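PDB 3I09: periplasmic branched-chain amino acid-binding protein from Burkholderia mallei, which probably binds branched-chain amino acids or related small ligands in the periplasm for an ABC transporter, and is seen here with acetoacetic acid. Local coordinates for residues 241-255 with 333-347. Numbering follows the deposited sequence. Where two conformers were deposited one is given.
Sequences LETTQGLVLTDSWYW and MYLMEVKKPSESKEP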
loop_
_atom_site.group_PDB
_atom_site.type_symbol
_atom_site.label_atom_id
_atom_site.label_comp_id
_atom_site.label_asym_id
_atom_site.label_seq_id
_atom_site.Cartn_x
_atom_site.Cartn_y
_atom_site.Cartn_z
ATOM N N LEU A 241 11.985 -11.123 -14.433
ATOM C CA LEU A 241 11.180 -12.352 -14.356
ATOM C C LEU A 241 11.991 -13.602 -14.121
ATOM O O LEU A 241 11.524 -14.526 -13.466
ATOM C CB LEU A 241 10.328 -12.525 -15.623
ATOM C CG LEU A 241 9.224 -11.495 -15.800
ATOM C CD1 LEU A 241 8.485 -11.773 -17.129
ATOM C CD2 LEU A 241 8.262 -11.468 -14.583
ATOM N N GLU A 242 13.215 -13.662 -14.633
ATOM C CA GLU A 242 13.983 -14.880 -14.440
ATOM C C GLU A 242 14.138 -15.162 -12.912
ATOM O O GLU A 242 13.991 -16.289 -12.472
ATOM C CB GLU A 242 15.350 -14.773 -15.110
ATOM C CG GLU A 242 16.225 -16.006 -14.882
ATOM C CD GLU A 242 15.681 -17.233 -15.557
ATOM O OE1 GLU A 242 14.994 -17.080 -16.603
ATOM O OE2 GLU A 242 15.949 -18.354 -15.047
ATOM N N THR A 243 14.355 -14.114 -12.134
ATOM C CA THR A 243 14.537 -14.231 -10.678
ATOM C C THR A 243 13.208 -14.353 -9.934
ATOM O O THR A 243 13.131 -15.075 -8.929
ATOM C CB THR A 243 15.300 -13.025 -10.145
ATOM O OG1 THR A 243 16.648 -13.068 -10.645
ATOM C CG2 THR A 243 15.300 -12.976 -8.565
ATOM N N THR A 244 12.160 -13.674 -10.407
ATOM C CA THR A 244 10.874 -13.596 -9.650
ATOM C C THR A 244 9.795 -14.593 -10.043
ATOM O O THR A 244 8.772 -14.725 -9.359
ATOM C CB THR A 244 10.275 -12.177 -9.692
ATOM O OG1 THR A 244 10.231 -11.715 -11.050
ATOM C CG2 THR A 244 11.126 -11.229 -8.855
ATOM N N GLN A 245 9.998 -15.291 -11.154
ATOM C CA GLN A 245 8.986 -16.229 -11.658
ATOM C C GLN A 245 8.540 -17.188 -10.537
ATOM O O GLN A 245 9.370 -17.729 -9.790
ATOM C CB GLN A 245 9.514 -17.058 -12.830
ATOM C CG GLN A 245 10.791 -17.846 -12.554
ATOM C CD GLN A 245 11.305 -18.511 -13.805
ATOM O OE1 GLN A 245 10.571 -19.276 -14.433
ATOM N NE2 GLN A 245 12.560 -18.204 -14.204
ATOM N N GLY A 246 7.228 -17.383 -10.460
ATOM C CA GLY A 246 6.612 -18.293 -9.522
ATOM C C GLY A 246 6.317 -17.720 -8.181
ATOM O O GLY A 246 5.638 -18.366 -7.396
ATOM N N LEU A 247 6.799 -16.523 -7.877
ATOM C CA LEU A 247 6.436 -15.899 -6.596
ATOM C C LEU A 247 4.950 -15.593 -6.572
ATOM O O LEU A 247 4.367 -15.141 -7.587
ATOM C CB LEU A 247 7.234 -14.615 -6.355
ATOM C CG LEU A 247 8.733 -14.802 -6.047
ATOM C CD1 LEU A 247 9.422 -13.457 -5.993
ATOM C CD2 LEU A 247 8.994 -15.607 -4.742
ATOM N N VAL A 248 4.335 -15.838 -5.417
ATOM C CA VAL A 248 2.924 -15.532 -5.227
ATOM C C VAL A 248 2.815 -14.241 -4.424
ATOM O O VAL A 248 3.533 -14.004 -3.427
ATOM C CB VAL A 248 2.216 -16.689 -4.547
ATOM C CG1 VAL A 248 0.823 -16.304 -4.173
ATOM C CG2 VAL A 248 2.236 -17.956 -5.487
ATOM N N LEU A 249 1.951 -13.353 -4.877
ATOM C CA LEU A 249 1.814 -12.081 -4.201
ATOM C C LEU A 249 0.358 -11.638 -4.189
ATOM O O LEU A 249 -0.467 -12.158 -4.950
ATOM C CB LEU A 249 2.734 -11.038 -4.836
ATOM C CG LEU A 249 2.569 -10.761 -6.294
ATOM C CD1 LEU A 249 1.565 -9.685 -6.376
ATOM C CD2 LEU A 249 3.911 -10.323 -6.977
ATOM N N THR A 250 0.069 -10.684 -3.310
ATOM C CA THR A 250 -1.242 -10.095 -3.171
ATOM C C THR A 250 -1.146 -8.637 -3.591
ATOM O O THR A 250 -0.267 -7.919 -3.091
ATOM C CB THR A 250 -1.765 -10.189 -1.711
ATOM O OG1 THR A 250 -1.925 -11.549 -1.373
ATOM C CG2 THR A 250 -3.136 -9.562 -1.561
ATOM N N ASP A 251 -2.013 -8.191 -4.500
ATOM C CA ASP A 251 -1.990 -6.753 -4.885
ATOM C C ASP A 251 -3.401 -6.268 -5.106
ATOM O O ASP A 251 -4.312 -7.070 -5.233
ATOM C CB ASP A 251 -1.107 -6.501 -6.116
ATOM C CG ASP A 251 -0.497 -5.021 -6.164
ATOM O OD1 ASP A 251 -0.979 -4.103 -5.450
ATOM O OD2 ASP A 251 0.538 -4.801 -6.854
ATOM N N SER A 252 -3.598 -4.951 -5.152
ATOM C CA SER A 252 -4.938 -4.405 -5.298
ATOM C C SER A 252 -5.321 -4.037 -6.711
ATOM O O SER A 252 -6.484 -3.739 -6.959
ATOM C CB SER A 252 -5.105 -3.157 -4.404
ATOM O OG SER A 252 -4.322 -2.078 -4.882
ATOM N N TRP A 253 -4.347 -3.965 -7.619
ATOM C CA TRP A 253 -4.593 -3.445 -8.982
ATOM C C TRP A 253 -3.409 -3.782 -9.848
ATOM O O TRP A 253 -2.275 -3.861 -9.356
ATOM C CB TRP A 253 -4.762 -1.939 -8.921
ATOM C CG TRP A 253 -5.170 -1.269 -10.180
ATOM C CD1 TRP A 253 -6.447 -1.038 -10.595
ATOM C CD2 TRP A 253 -4.313 -0.690 -11.168
ATOM N NE1 TRP A 253 -6.447 -0.356 -11.794
ATOM C CE2 TRP A 253 -5.140 -0.117 -12.157
ATOM C CE3 TRP A 253 -2.926 -0.598 -11.315
ATOM C CZ2 TRP A 253 -4.617 0.514 -13.298
ATOM C CZ3 TRP A 253 -2.410 0.093 -12.418
ATOM C CH2 TRP A 253 -3.246 0.607 -13.402
ATOM N N TYR A 254 -3.682 -4.037 -11.131
ATOM C CA TYR A 254 -2.611 -4.272 -12.088
ATOM C C TYR A 254 -3.061 -3.729 -13.432
ATOM O O TYR A 254 -4.271 -3.816 -13.819
ATOM C CB TYR A 254 -2.156 -5.757 -12.165
ATOM C CG TYR A 254 -3.229 -6.753 -12.553
ATOM C CD1 TYR A 254 -4.270 -7.068 -11.684
ATOM C CD2 TYR A 254 -3.200 -7.385 -13.794
ATOM C CE1 TYR A 254 -5.248 -7.997 -12.041
ATOM C CE2 TYR A 254 -4.170 -8.301 -14.152
ATOM C CZ TYR A 254 -5.189 -8.599 -13.277
ATOM O OH TYR A 254 -6.163 -9.491 -13.649
ATOM N N TRP A 255 -2.094 -3.123 -14.114
ATOM C CA TRP A 255 -2.380 -2.332 -15.318
ATOM C C TRP A 255 -3.088 -3.144 -16.397
ATOM O O TRP A 255 -3.904 -2.600 -17.136
ATOM C CB TRP A 255 -1.077 -1.701 -15.845
ATOM C CG TRP A 255 -0.117 -2.687 -16.423
ATOM C CD1 TRP A 255 0.894 -3.376 -15.786
ATOM C CD2 TRP A 255 -0.094 -3.092 -17.773
ATOM N NE1 TRP A 255 1.545 -4.184 -16.685
ATOM C CE2 TRP A 255 0.943 -4.047 -17.912
ATOM C CE3 TRP A 255 -0.872 -2.756 -18.893
ATOM C CZ2 TRP A 255 1.233 -4.662 -19.139
ATOM C CZ3 TRP A 255 -0.601 -3.403 -20.107
ATOM C CH2 TRP A 255 0.456 -4.321 -20.221
HETATM N N MSE A 333 -9.243 -7.915 -3.662
HETATM C CA MSE A 333 -7.811 -8.024 -3.786
HETATM C C MSE A 333 -7.507 -9.194 -4.740
HETATM O O MSE A 333 -8.398 -10.031 -5.018
HETATM C CB MSE A 333 -7.185 -8.244 -2.404
HETATM C CG MSE A 333 -7.417 -7.117 -1.423
HETATM SE SE MSE A 333 -6.508 -5.408 -1.898
HETATM C CE MSE A 333 -4.783 -5.900 -1.466
ATOM N N TYR A 334 -6.275 -9.255 -5.256
ATOM C CA TYR A 334 -5.878 -10.261 -6.249
ATOM C C TYR A 334 -4.658 -11.030 -5.771
ATOM O O TYR A 334 -3.632 -10.421 -5.426
ATOM C CB TYR A 334 -5.581 -9.587 -7.608
ATOM C CG TYR A 334 -6.786 -8.797 -8.049
ATOM C CD1 TYR A 334 -7.887 -9.445 -8.578
ATOM C CD2 TYR A 334 -6.877 -7.425 -7.807
ATOM C CE1 TYR A 334 -9.024 -8.771 -8.913
ATOM C CE2 TYR A 334 -8.015 -6.732 -8.131
ATOM C CZ TYR A 334 -9.084 -7.405 -8.686
ATOM O OH TYR A 334 -10.235 -6.732 -8.994
ATOM N N LEU A 335 -4.762 -12.350 -5.788
ATOM C CA LEU A 335 -3.623 -13.252 -5.564
ATOM C C LEU A 335 -3.051 -13.523 -6.944
ATOM O O LEU A 335 -3.758 -14.023 -7.820
ATOM C CB LEU A 335 -4.097 -14.556 -4.946
ATOM C CG LEU A 335 -3.005 -15.525 -4.483
ATOM C CD1 LEU A 335 -2.198 -14.871 -3.325
ATOM C CD2 LEU A 335 -3.600 -16.861 -4.062
HETATM N N MSE A 336 -1.789 -13.166 -7.152
HETATM C CA MSE A 336 -1.145 -13.343 -8.442
HETATM C C MSE A 336 0.118 -14.137 -8.361
HETATM O O MSE A 336 0.741 -14.255 -7.286
HETATM C CB MSE A 336 -0.892 -11.967 -9.004
HETATM C CG MSE A 336 -2.286 -11.369 -8.988
HETATM SE SE MSE A 336 -2.514 -10.094 -10.108
HETATM C CE MSE A 336 -1.282 -8.990 -9.260
ATOM N N GLU A 337 0.475 -14.729 -9.498
ATOM C CA GLU A 337 1.736 -15.418 -9.593
ATOM C C GLU A 337 2.580 -14.721 -10.658
ATOM O O GLU A 337 2.079 -14.369 -11.722
ATOM C CB GLU A 337 1.540 -16.912 -9.911
ATOM C CG GLU A 337 2.846 -17.653 -9.969
ATOM C CD GLU A 337 2.719 -19.164 -10.286
ATOM O OE1 GLU A 337 1.739 -19.553 -10.955
ATOM O OE2 GLU A 337 3.649 -19.925 -9.917
ATOM N N VAL A 338 3.867 -14.528 -10.369
ATOM C CA VAL A 338 4.763 -13.866 -11.312
ATOM C C VAL A 338 5.078 -14.835 -12.437
ATOM O O VAL A 338 5.377 -16.022 -12.196
ATOM C CB VAL A 338 6.051 -13.387 -10.643
ATOM C CG1 VAL A 338 6.960 -12.750 -11.705
ATOM C CG2 VAL A 338 5.707 -12.414 -9.464
ATOM N N LYS A 339 4.914 -14.350 -13.655
ATOM C CA LYS A 339 5.177 -15.118 -14.872
ATOM C C LYS A 339 6.615 -15.598 -15.098
ATOM O O LYS A 339 7.578 -14.976 -14.657
ATOM C CB LYS A 339 4.751 -14.315 -16.116
ATOM C CG LYS A 339 3.241 -14.236 -16.302
ATOM C CD LYS A 339 2.859 -13.448 -17.585
ATOM C CE LYS A 339 1.388 -13.638 -17.933
ATOM N NZ LYS A 339 1.123 -13.090 -19.286
ATOM N N LYS A 340 6.723 -16.722 -15.805
ATOM C CA LYS A 340 7.965 -17.126 -16.409
ATOM C C LYS A 340 8.272 -16.105 -17.515
ATOM O O LYS A 340 7.363 -15.558 -18.128
ATOM C CB LYS A 340 7.864 -18.509 -17.076
ATOM C CG LYS A 340 7.500 -19.675 -16.181
ATOM C CD LYS A 340 7.423 -20.926 -17.040
ATOM C CE LYS A 340 6.707 -22.056 -16.325
ATOM N NZ LYS A 340 7.477 -22.421 -15.121
ATOM N N PRO A 341 9.554 -15.890 -17.807
ATOM C CA PRO A 341 9.911 -15.061 -18.967
ATOM C C PRO A 341 9.171 -15.457 -20.250
ATOM O O PRO A 341 8.658 -14.589 -20.949
ATOM C CB PRO A 341 11.424 -15.290 -19.104
ATOM C CG PRO A 341 11.888 -15.544 -17.689
ATOM C CD PRO A 341 10.741 -16.350 -17.064
ATOM N N SER A 342 9.053 -16.748 -20.521
ATOM C CA SER A 342 8.409 -17.215 -21.762
ATOM C C SER A 342 6.909 -16.943 -21.804
ATOM O O SER A 342 6.294 -17.101 -22.858
ATOM C CB SER A 342 8.616 -18.713 -21.933
ATOM O OG SER A 342 7.977 -19.408 -20.885
ATOM N N GLU A 343 6.319 -16.593 -20.663
ATOM C CA GLU A 343 4.879 -16.291 -20.589
ATOM C C GLU A 343 4.589 -14.795 -20.761
ATOM O O GLU A 343 3.439 -14.425 -20.874
ATOM C CB GLU A 343 4.289 -16.759 -19.254
ATOM C CG GLU A 343 4.419 -18.260 -19.032
ATOM C CD GLU A 343 4.006 -18.718 -17.658
ATOM O OE1 GLU A 343 4.156 -18.007 -16.633
ATOM O OE2 GLU A 343 3.568 -19.877 -17.593
ATOM N N SER A 344 5.631 -13.966 -20.742
ATOM C CA SER A 344 5.492 -12.518 -20.759
ATOM C C SER A 344 5.468 -12.071 -22.210
ATOM O O SER A 344 6.417 -12.320 -22.937
ATOM C CB SER A 344 6.625 -11.850 -19.993
ATOM O OG SER A 344 6.472 -10.443 -19.968
ATOM N N LYS A 345 4.371 -11.423 -22.602
ATOM C CA LYS A 345 4.042 -11.207 -24.016
ATOM C C LYS A 345 4.223 -9.747 -24.482
ATOM O O LYS A 345 4.152 -9.461 -25.681
ATOM C CB LYS A 345 2.605 -11.642 -24.278
ATOM C CG LYS A 345 2.459 -13.169 -24.180
ATOM C CD LYS A 345 1.011 -13.608 -24.241
ATOM C CE LYS A 345 0.889 -15.148 -24.138
ATOM N NZ LYS A 345 -0.473 -15.607 -24.615
ATOM N N GLU A 346 4.466 -8.851 -23.532
ATOM C CA GLU A 346 4.875 -7.488 -23.862
ATOM C C GLU A 346 5.526 -6.909 -22.633
ATOM O O GLU A 346 5.439 -7.507 -21.544
ATOM C CB GLU A 346 3.700 -6.630 -24.329
ATOM C CG GLU A 346 2.576 -6.520 -23.306
ATOM C CD GLU A 346 1.578 -7.642 -23.342
ATOM O OE1 GLU A 346 1.325 -8.186 -24.429
ATOM O OE2 GLU A 346 0.970 -7.929 -22.276
ATOM N N PRO A 347 6.177 -5.739 -22.781
ATOM C CA PRO A 347 6.815 -5.159 -21.603
ATOM C C PRO A 347 5.827 -4.948 -20.473
ATOM O O PRO A 347 4.677 -4.546 -20.688
ATOM C CB PRO A 347 7.349 -3.828 -22.129
ATOM C CG PRO A 347 7.574 -4.100 -23.598
ATOM C CD PRO A 347 6.451 -4.958 -23.994
#
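V248 to D251 and Y334 to E337 pair as antiparallel strands of the sheet that strand 329-338 also shares with strand 351-357, in a type I periplasmic binding protein. L249 and D251 each exchange two backbone hydrogen bonds, with M336 and Y334 respectively; L249 N reaches M336 O at 2.8 Å. Just before V248, the type II turn T244 to L247 extends the pairing: G246, whose positive phi suits glycine, gives its N-H to V338 O at 2.9 Å, almost straight at 174°, and V338 N returns a bond to L247 O.

On the face bearing L249, D251, Y334 and M336, the aromatic Y254 folds back. In the conformer of Y254 given here, selenomethionine M336 lays SE over one ring face, 4.1 Å from the centroid, a Met-aromatic contact that suits methionine's polarisable sulfur, replaced here by selenium; a bend at chi3 (-65°) turns its methyl CE to D251 CB and L249 CD1. The same conformer points its CE1 edge at the face of Y334, a T-shaped pair with planes at 74°. On the other face, V248 CG1 presses tightly on L335 CD1.

V338, branched at CB, sets a methyl on each of two neighbours: CG1 lies 3.4 Å from L241 CD2, while CG2 meets L249 CD2 at 3.7 Å. Farther out, P341 CG packs on L241 CB. D251 OD1 accepts the N-H of S252 and hydrogen-bonds S278 OG where the strand ends. Backbone bonds thus fix the register, while apolar and aromatic contacts pack much of both faces; K339 O, buried without a hydrogen-bonding partner, is a small polar cost.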